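Side-chain contacts in uncharacterized protein YLR132C (Kluyveromyces marxianus, PDB 6PFQ), which is a Usb1-type nuclease of the 2H phosphodiesterase superfamily that probably trims the 3' end of U6 small nuclear RNA: residues Gly32-Met37 / Asn43-Leu48; Gly100-Tyr105 / Asn181-Glu186; Gln24-Val29 / Ala196-Arg201. All coordinates share one frame; numbering follows the deposited sequence. Where two conformers were deposited one is given.

Contact 1: residues Gly32-Met37 / Asn43-Leu48; sequences GVNAVM and NSFEPL
The side-chain amide of Asn-34 reads both polar backbone atoms of a single residue, Phe-45, as a neighbouring strand would. Here helix 20-39 packs, in the 2H phosphodiesterase fold, against the chain that enters edge strand 46-47, itself paired antiparallel with strand 154-161. Asn-34 OD1 takes the N-H of Phe-45 N at 2.9 Å along a nearly straight line (170°), although the donor lies 32° out of the carbonyl plane of the amide. In return Asn-34 ND2 gives a hydrogen to Phe-45 O at 3.0 Å, in that carbonyl's plane and on a lone pair. Two bonds fix the rotation of the amide, and asparagine suits the place because it offers an acceptor and a donor together. The buried Phe-45 ring meets Val-33 and Met-37 obliquely, Val-33 CG1 lying 3.9 Å from Phe-45 CD2; Leu-115 of strand 112-119 touches both Val-33 and Phe-45. The Met-37 chain bends at chi2 and chi3, and its end leads on to Leu-179, Leu-182 and Val-183 of helix 169-186; a long unbranched side chain suits a place between ring and helix. Its sulfur makes a Met-aromatic contact, Met-37 SD lying 3.9 Å from Phe-45 CE2.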
loop_
_atom_site.group_PDB
_atom_site.type_symbol
_atom_site.label_atom_id
_atom_site.label_comp_id
_atom_site.label_asym_id
_atom_site.label_seq_id
_atom_site.Cartn_x
_atom_site.Cartn_y
_atom_site.Cartn_z
ATOM N N GLY A 32 -7.678 -9.803 -15.968
ATOM C CA GLY A 32 -9.056 -9.462 -16.242
ATOM C C GLY A 32 -9.296 -7.973 -16.170
ATOM O O GLY A 32 -10.028 -7.419 -16.988
ATOM N N VAL A 33 -8.710 -7.304 -15.167
ATOM C CA VAL A 33 -8.787 -5.843 -15.092
ATOM C C VAL A 33 -8.186 -5.216 -16.338
ATOM O O VAL A 33 -8.754 -4.295 -16.938
ATOM C CB VAL A 33 -8.096 -5.320 -13.816
ATOM C CG1 VAL A 33 -8.099 -3.763 -13.833
ATOM C CG2 VAL A 33 -8.872 -5.807 -12.599
ATOM N N ASN A 34 -7.029 -5.704 -16.754
ATOM C CA ASN A 34 -6.369 -5.080 -17.890
ATOM C C ASN A 34 -7.100 -5.357 -19.208
ATOM O O ASN A 34 -7.086 -4.504 -20.111
ATOM C CB ASN A 34 -4.908 -5.540 -17.952
ATOM C CG ASN A 34 -4.065 -4.879 -16.884
ATOM O OD1 ASN A 34 -4.374 -3.772 -16.443
ATOM N ND2 ASN A 34 -3.009 -5.543 -16.470
ATOM N N ALA A 35 -7.839 -6.462 -19.307
ATOM C CA ALA A 35 -8.688 -6.643 -20.488
ATOM C C ALA A 35 -9.746 -5.550 -20.569
ATOM O O ALA A 35 -10.049 -5.054 -21.660
ATOM C CB ALA A 35 -9.362 -8.035 -20.463
ATOM N N VAL A 36 -10.309 -5.155 -19.426
ATOM C CA VAL A 36 -11.231 -4.021 -19.401
ATOM C C VAL A 36 -10.506 -2.711 -19.750
ATOM O O VAL A 36 -11.036 -1.877 -20.491
ATOM C CB VAL A 36 -11.937 -3.941 -18.038
ATOM C CG1 VAL A 36 -12.832 -2.722 -17.997
ATOM C CG2 VAL A 36 -12.746 -5.229 -17.765
ATOM N N MET A 37 -9.288 -2.502 -19.240
ATOM C CA MET A 37 -8.560 -1.289 -19.627
ATOM C C MET A 37 -8.331 -1.252 -21.141
ATOM O O MET A 37 -8.529 -0.216 -21.788
ATOM C CB MET A 37 -7.219 -1.176 -18.884
ATOM C CG MET A 37 -7.323 -1.214 -17.354
ATOM S SD MET A 37 -8.329 0.148 -16.728
ATOM C CE MET A 37 -9.929 -0.670 -16.585
ATOM N N ASN A 43 -4.769 3.034 -19.968
ATOM C CA ASN A 43 -3.505 2.434 -19.549
ATOM C C ASN A 43 -3.735 1.207 -18.664
ATOM O O ASN A 43 -4.671 1.152 -17.852
ATOM C CB ASN A 43 -2.660 3.468 -18.791
ATOM C CG ASN A 43 -1.895 4.394 -19.728
ATOM O OD1 ASN A 43 -1.942 4.227 -20.935
ATOM N ND2 ASN A 43 -1.186 5.374 -19.163
ATOM N N SER A 44 -2.886 0.207 -18.847
ATOM C CA SER A 44 -2.914 -1.023 -18.060
ATOM C C SER A 44 -2.060 -0.939 -16.785
ATOM O O SER A 44 -1.107 -0.167 -16.680
ATOM C CB SER A 44 -2.445 -2.205 -18.915
ATOM O OG SER A 44 -3.516 -2.608 -19.761
ATOM N N PHE A 45 -2.402 -1.802 -15.832
ATOM C CA PHE A 45 -1.733 -1.918 -14.549
ATOM C C PHE A 45 -0.620 -2.949 -14.615
ATOM O O PHE A 45 -0.847 -4.090 -15.055
ATOM C CB PHE A 45 -2.755 -2.317 -13.476
ATOM C CG PHE A 45 -3.793 -1.262 -13.237
ATOM C CD1 PHE A 45 -3.512 -0.168 -12.409
ATOM C CD2 PHE A 45 -5.043 -1.347 -13.864
ATOM C CE1 PHE A 45 -4.478 0.818 -12.208
ATOM C CE2 PHE A 45 -6.025 -0.358 -13.668
ATOM C CZ PHE A 45 -5.734 0.720 -12.834
ATOM N N GLU A 46 0.585 -2.530 -14.258
ATOM C CA GLU A 46 1.678 -3.487 -14.056
ATOM C C GLU A 46 1.445 -4.246 -12.757
ATOM O O GLU A 46 1.246 -3.617 -11.704
ATOM C CB GLU A 46 3.027 -2.735 -14.000
ATOM C CG GLU A 46 4.231 -3.649 -13.753
ATOM C CD GLU A 46 4.594 -4.481 -14.943
ATOM O OE1 GLU A 46 4.015 -4.293 -16.030
ATOM O OE2 GLU A 46 5.483 -5.331 -14.792
ATOM N N PRO A 47 1.450 -5.574 -12.777
ATOM C CA PRO A 47 1.295 -6.338 -11.524
ATOM C C PRO A 47 2.438 -6.051 -10.568
ATOM O O PRO A 47 3.601 -6.061 -10.957
ATOM C CB PRO A 47 1.319 -7.802 -11.999
ATOM C CG PRO A 47 0.745 -7.692 -13.403
ATOM C CD PRO A 47 1.412 -6.455 -13.966
ATOM N N LEU A 48 2.101 -5.774 -9.304
ATOM C CA LEU A 48 3.126 -5.472 -8.295
ATOM C C LEU A 48 3.684 -6.709 -7.605
ATOM O O LEU A 48 4.658 -6.597 -6.837
ATOM C CB LEU A 48 2.545 -4.533 -7.216
ATOM C CG LEU A 48 2.270 -3.115 -7.719
ATOM C CD1 LEU A 48 1.429 -2.334 -6.664
ATOM C CD2 LEU A 48 3.627 -2.444 -7.946
#

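Contact 2: residues Gly100-Tyr105 / Asn181-Glu186; sequences GGWLVY and NLVATE
Trp-102 and Val-183 make most of this contact, and their meeting is chiefly apolar. They join strand 102-106 to the last turns of helix 169-186, which lies against the antiparallel sheet of this 2H phosphodiesterase fold. Val-183 CG2 comes within 3.7 Å of Trp-102 CB, and the two side chains stand roughly perpendicular. Val-183 chi1 of -62° sets CG1 anti to the carbonyl carbon and leaves CG2 in the crowded position between backbone N and carbonyl carbon, facing the strand. The same CG2 methyl stands 4.3 Å from Val-104 CG2, a looser touch. Alternation along the strand sends Trp-102 and Val-104 toward the helix while Leu-103 between them points away; both inward side chains are buried against Val-183, which suits apolar residues. Around them, Leu-191 and Leu-194 of helix 191-197 and Leu-115 and Val-117 of strand 112-119 also pack on Trp-102.

The polar part is carried by the indole edge. Val-183 O lies near the ring plane, 3.5 Å from Trp-102 CD1, a contact with the slightly positive C-H rim of the ring. Beside it, Trp-102 NE1 donates a hydrogen bond to Ala-187 O just beyond the helix segment, and Ser-188 OG is bonded to Val-183 O.

Tryptophan therefore suits its place twice over: the large buried ring packs between sheet and helices, touching Val-29 and Val-33 of helix 20-39 as well, while its one N-H is satisfied by a carbonyl where the helix ends.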
loop_
_atom_site.group_PDB
_atom_site.type_symbol
_atom_site.label_atom_id
_atom_site.label_comp_id
_atom_site.label_asym_id
_atom_site.label_seq_id
_atom_site.Cartn_x
_atom_site.Cartn_y
_atom_site.Cartn_z
ATOM N N GLY A 100 -14.340 -4.860 0.379
ATOM C CA GLY A 100 -14.830 -3.790 -0.486
ATOM C C GLY A 100 -14.281 -3.918 -1.893
ATOM O O GLY A 100 -13.797 -4.970 -2.312
ATOM N N GLY A 101 -14.401 -2.825 -2.651
ATOM C CA GLY A 101 -14.112 -2.839 -4.068
ATOM C C GLY A 101 -12.746 -2.246 -4.411
ATOM O O GLY A 101 -11.931 -1.904 -3.550
ATOM N N TRP A 102 -12.508 -2.130 -5.709
ATOM C CA TRP A 102 -11.270 -1.528 -6.180
ATOM C C TRP A 102 -11.196 -0.067 -5.790
ATOM O O TRP A 102 -12.193 0.663 -5.865
ATOM C CB TRP A 102 -11.179 -1.600 -7.703
ATOM C CG TRP A 102 -10.958 -2.930 -8.269
ATOM C CD1 TRP A 102 -11.760 -3.546 -9.212
ATOM C CD2 TRP A 102 -9.856 -3.842 -8.014
ATOM N NE1 TRP A 102 -11.226 -4.751 -9.540
ATOM C CE2 TRP A 102 -10.071 -4.973 -8.822
ATOM C CE3 TRP A 102 -8.725 -3.812 -7.178
ATOM C CZ2 TRP A 102 -9.194 -6.075 -8.828
ATOM C CZ3 TRP A 102 -7.833 -4.896 -7.198
ATOM C CH2 TRP A 102 -8.080 -6.017 -8.027
ATOM N N LEU A 103 -9.985 0.364 -5.412
ATOM C CA LEU A 103 -9.656 1.758 -5.182
ATOM C C LEU A 103 -8.502 2.129 -6.106
ATOM O O LEU A 103 -7.733 1.266 -6.517
ATOM C CB LEU A 103 -9.241 1.988 -3.742
ATOM C CG LEU A 103 -10.211 1.397 -2.695
ATOM C CD1 LEU A 103 -9.596 1.535 -1.327
ATOM C CD2 LEU A 103 -11.520 2.170 -2.740
ATOM N N VAL A 104 -8.391 3.412 -6.455
ATOM C CA VAL A 104 -7.210 3.868 -7.198
ATOM C C VAL A 104 -6.602 5.016 -6.418
ATOM O O VAL A 104 -7.295 6.010 -6.137
ATOM C CB VAL A 104 -7.515 4.285 -8.644
ATOM C CG1 VAL A 104 -6.175 4.672 -9.335
ATOM C CG2 VAL A 104 -8.206 3.103 -9.430
ATOM N N TYR A 105 -5.361 4.824 -5.970
ATOM C CA TYR A 105 -4.598 5.840 -5.229
ATOM C C TYR A 105 -3.462 6.375 -6.089
ATOM O O TYR A 105 -2.741 5.599 -6.694
ATOM C CB TYR A 105 -3.979 5.255 -3.963
ATOM C CG TYR A 105 -4.975 4.977 -2.840
ATOM C CD1 TYR A 105 -5.510 6.015 -2.095
ATOM C CD2 TYR A 105 -5.369 3.669 -2.537
ATOM C CE1 TYR A 105 -6.411 5.772 -1.036
ATOM C CE2 TYR A 105 -6.262 3.418 -1.486
ATOM C CZ TYR A 105 -6.779 4.462 -0.760
ATOM O OH TYR A 105 -7.649 4.215 0.262
ATOM N N ASN A 181 -14.394 4.732 -11.483
ATOM C CA ASN A 181 -15.732 4.210 -11.763
ATOM C C ASN A 181 -15.675 3.015 -12.701
ATOM O O ASN A 181 -16.467 2.082 -12.567
ATOM C CB ASN A 181 -16.630 5.297 -12.374
ATOM C CG ASN A 181 -18.005 4.749 -12.795
ATOM O OD1 ASN A 181 -18.829 4.437 -11.956
ATOM N ND2 ASN A 181 -18.219 4.587 -14.095
ATOM N N LEU A 182 -14.782 3.056 -13.686
ATOM C CA LEU A 182 -14.707 1.976 -14.660
ATOM C C LEU A 182 -14.290 0.657 -14.009
ATOM O O LEU A 182 -14.925 -0.380 -14.237
ATOM C CB LEU A 182 -13.760 2.366 -15.791
ATOM C CG LEU A 182 -13.524 1.279 -16.832
ATOM C CD1 LEU A 182 -14.849 0.908 -17.529
ATOM C CD2 LEU A 182 -12.415 1.709 -17.826
ATOM N N VAL A 183 -13.224 0.668 -13.191
ATOM C CA VAL A 183 -12.797 -0.606 -12.615
ATOM C C VAL A 183 -13.851 -1.117 -11.651
ATOM O O VAL A 183 -14.102 -2.342 -11.588
ATOM C CB VAL A 183 -11.409 -0.542 -11.942
ATOM C CG1 VAL A 183 -10.350 -0.177 -12.961
ATOM C CG2 VAL A 183 -11.369 0.432 -10.742
ATOM N N ALA A 184 -14.548 -0.207 -10.954
ATOM C CA ALA A 184 -15.586 -0.645 -10.024
ATOM C C ALA A 184 -16.802 -1.221 -10.752
ATOM O O ALA A 184 -17.399 -2.204 -10.298
ATOM C CB ALA A 184 -15.995 0.525 -9.124
ATOM N N THR A 185 -17.207 -0.625 -11.862
ATOM C CA THR A 185 -18.433 -1.082 -12.519
ATOM C C THR A 185 -18.201 -2.249 -13.466
ATOM O O THR A 185 -19.082 -3.111 -13.611
ATOM C CB THR A 185 -19.086 0.055 -13.317
ATOM O OG1 THR A 185 -18.200 0.462 -14.349
ATOM C CG2 THR A 185 -19.352 1.242 -12.464
ATOM N N GLU A 186 -17.043 -2.303 -14.127
ATOM C CA GLU A 186 -16.840 -3.289 -15.183
ATOM C C GLU A 186 -15.734 -4.293 -14.908
ATOM O O GLU A 186 -15.602 -5.242 -15.685
ATOM C CB GLU A 186 -16.536 -2.591 -16.528
ATOM C CG GLU A 186 -17.748 -1.872 -17.130
ATOM C CD GLU A 186 -17.493 -1.353 -18.541
ATOM O OE1 GLU A 186 -16.624 -1.910 -19.246
ATOM O OE2 GLU A 186 -18.171 -0.383 -18.950
#

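Contact 3: residues Gln24-Val29 / Ala196-Arg201; sequences QIMDLV and ANLQFR
Ile-25 points its terminal methyl onto the face of the Asn-197 amide. Ile-25 CD1 sits almost directly above Asn-197 CG, 3.3 Å away in tight packing, and is also close to Asn-197 CB, ND2 and OD1. An extended chi2 of 174° carries this methyl out from the helix to reach it. Meeting the face, the methyl leaves the edge of the amide to polar partners: Asn-197 ND2 donates to Leu-193 O, one turn back in helix 191-197.

The other branch of the same isoleucine meets Leu-198, and these two side chains lie antiparallel, side by side, with Ile-25 CG2 4.1 Å from Leu-198 CD2. Branching at the beta carbon thus lets Ile-25 serve two successive residues. Those residues form the joint between helix 191-197 and strand 200-202, where Leu-198 is the centre of an inverse gamma turn and the first residue to leave helical geometry; helix 20-39 packs across this joint.

Met-26 approaches Leu-198 obliquely. Its chain folds at chi2 and chi3, bringing Met-26 SD to 3.8 Å from Leu-198 CD2, while Met-26 CG stays 4.1 Å from Leu-198 CD1. A pliable thioether suits this position, since Met-26 also touches Leu-194 and His-49. Leu-198 is buried and also packs on Leu-98 of strand 94-99.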
loop_
_atom_site.group_PDB
_atom_site.type_symbol
_atom_site.label_atom_id
_atom_site.label_comp_id
_atom_site.label_asym_id
_atom_site.label_seq_id
_atom_site.Cartn_x
_atom_site.Cartn_y
_atom_site.Cartn_z
ATOM N N GLN A 24 -1.078 -16.881 -8.410
ATOM C CA GLN A 24 -1.869 -17.276 -9.579
ATOM C C GLN A 24 -3.206 -16.570 -9.604
ATOM O O GLN A 24 -3.723 -16.240 -10.685
ATOM C CB GLN A 24 -2.108 -18.790 -9.578
ATOM C CG GLN A 24 -0.855 -19.611 -9.507
ATOM C CD GLN A 24 -1.157 -21.096 -9.419
ATOM O OE1 GLN A 24 -2.281 -21.531 -9.686
ATOM N NE2 GLN A 24 -0.160 -21.877 -9.035
ATOM N N ILE A 25 -3.814 -16.387 -8.423
ATOM C CA ILE A 25 -5.042 -15.601 -8.347
ATOM C C ILE A 25 -4.768 -14.169 -8.794
ATOM O O ILE A 25 -5.524 -13.584 -9.576
ATOM C CB ILE A 25 -5.621 -15.691 -6.922
ATOM C CG1 ILE A 25 -6.188 -17.113 -6.745
ATOM C CG2 ILE A 25 -6.722 -14.642 -6.670
ATOM C CD1 ILE A 25 -6.638 -17.391 -5.384
ATOM N N MET A 26 -3.662 -13.593 -8.358
ATOM C CA MET A 26 -3.444 -12.203 -8.762
ATOM C C MET A 26 -3.146 -12.099 -10.261
ATOM O O MET A 26 -3.590 -11.146 -10.911
ATOM C CB MET A 26 -2.318 -11.572 -7.933
ATOM C CG MET A 26 -2.723 -11.294 -6.449
ATOM S SD MET A 26 -4.394 -10.513 -6.296
ATOM C CE MET A 26 -4.144 -9.072 -7.406
ATOM N N ASP A 27 -2.474 -13.099 -10.843
ATOM C CA ASP A 27 -2.315 -13.139 -12.298
ATOM C C ASP A 27 -3.675 -13.053 -12.995
ATOM O O ASP A 27 -3.884 -12.212 -13.877
ATOM C CB ASP A 27 -1.589 -14.424 -12.721
ATOM C CG ASP A 27 -0.136 -14.473 -12.263
ATOM O OD1 ASP A 27 0.447 -13.427 -11.899
ATOM O OD2 ASP A 27 0.452 -15.578 -12.251
ATOM N N LEU A 28 -4.638 -13.904 -12.612
ATOM C CA LEU A 28 -5.889 -13.885 -13.372
ATOM C C LEU A 28 -6.716 -12.640 -13.056
ATOM O O LEU A 28 -7.372 -12.093 -13.952
ATOM C CB LEU A 28 -6.706 -15.187 -13.165
ATOM C CG LEU A 28 -7.719 -15.456 -12.044
ATOM C CD1 LEU A 28 -9.094 -14.771 -12.243
ATOM C CD2 LEU A 28 -7.902 -16.972 -11.798
ATOM N N VAL A 29 -6.688 -12.152 -11.813
ATOM C CA VAL A 29 -7.439 -10.935 -11.506
ATOM C C VAL A 29 -6.908 -9.751 -12.311
ATOM O O VAL A 29 -7.680 -9.019 -12.949
ATOM C CB VAL A 29 -7.417 -10.658 -9.988
ATOM C CG1 VAL A 29 -8.016 -9.256 -9.665
ATOM C CG2 VAL A 29 -8.208 -11.775 -9.269
ATOM N N ALA A 196 -11.133 -13.595 -0.765
ATOM C CA ALA A 196 -11.123 -14.844 -0.009
ATOM C C ALA A 196 -9.702 -15.375 0.155
ATOM O O ALA A 196 -9.402 -16.070 1.129
ATOM C CB ALA A 196 -12.023 -15.889 -0.694
ATOM N N ASN A 197 -8.806 -15.056 -0.770
ATOM C CA ASN A 197 -7.507 -15.712 -0.794
ATOM C C ASN A 197 -6.324 -14.831 -0.410
ATOM O O ASN A 197 -5.276 -15.368 -0.021
ATOM C CB ASN A 197 -7.258 -16.259 -2.193
ATOM C CG ASN A 197 -8.062 -17.488 -2.453
ATOM O OD1 ASN A 197 -7.656 -18.571 -2.059
ATOM N ND2 ASN A 197 -9.236 -17.331 -3.075
ATOM N N LEU A 198 -6.441 -13.514 -0.568
ATOM C CA LEU A 198 -5.331 -12.593 -0.301
ATOM C C LEU A 198 -5.432 -12.147 1.158
ATOM O O LEU A 198 -5.831 -11.023 1.502
ATOM C CB LEU A 198 -5.351 -11.419 -1.297
ATOM C CG LEU A 198 -4.566 -11.669 -2.621
ATOM C CD1 LEU A 198 -3.054 -11.801 -2.347
ATOM C CD2 LEU A 198 -5.081 -12.892 -3.404
ATOM N N GLN A 199 -5.140 -13.104 2.037
ATOM C CA GLN A 199 -5.126 -12.869 3.470
ATOM C C GLN A 199 -3.783 -13.326 4.031
ATOM O O GLN A 199 -3.161 -14.256 3.504
ATOM C CB GLN A 199 -6.275 -13.593 4.185
ATOM C CG GLN A 199 -7.614 -13.349 3.494
ATOM C CD GLN A 199 -8.796 -13.785 4.325
ATOM O OE1 GLN A 199 -8.657 -14.077 5.513
ATOM N NE2 GLN A 199 -9.981 -13.820 3.702
ATOM N N PHE A 200 -3.341 -12.635 5.083
ATOM C CA PHE A 200 -2.000 -12.782 5.628
ATOM C C PHE A 200 -2.041 -12.594 7.145
ATOM O O PHE A 200 -2.932 -11.940 7.693
ATOM C CB PHE A 200 -1.023 -11.761 5.008
ATOM C CG PHE A 200 -1.029 -11.744 3.508
ATOM C CD1 PHE A 200 -1.928 -10.950 2.816
ATOM C CD2 PHE A 200 -0.126 -12.508 2.790
ATOM C CE1 PHE A 200 -1.949 -10.933 1.430
ATOM C CE2 PHE A 200 -0.147 -12.500 1.396
ATOM C CZ PHE A 200 -1.060 -11.713 0.723
ATOM N N ARG A 201 -1.037 -13.140 7.826
ATOM C CA ARG A 201 -0.804 -12.807 9.229
ATOM C C ARG A 201 0.633 -12.342 9.358
ATOM O O ARG A 201 1.552 -13.071 8.968
ATOM C CB ARG A 201 -1.053 -13.996 10.154
ATOM C CG ARG A 201 -0.927 -13.645 11.645
ATOM C CD ARG A 201 -1.569 -14.705 12.564
ATOM N NE ARG A 201 -3.027 -14.681 12.516
ATOM C CZ ARG A 201 -3.798 -13.784 13.137
ATOM N NH1 ARG A 201 -3.267 -12.800 13.870
ATOM N NH2 ARG A 201 -5.110 -13.863 13.014
#

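How the contacts relate
Helix 20-39 is common to contacts 1 and 3, which use its later and earlier turns, whereas contact 2 ties helix 169-186 to the sheet that all three reach. Contacts 2 and 3 are buried and mainly apolar; contact 1 is only partly buried, and it alone has hydrogen bonds between its two segments. Trp-102 of contact 2 links the set: Trp-102 CZ2 lies 3.8 Å from Val-33 CG2 of contact 1 and 3.5 Å from Val-29 CG1 of contact 3. Contact 1 also meets contact 2 through Met-37 CE, 3.7 Å from Val-183 CG1. Contacts 1 and 3 adjoin in sequence along the helix, without touching otherwise.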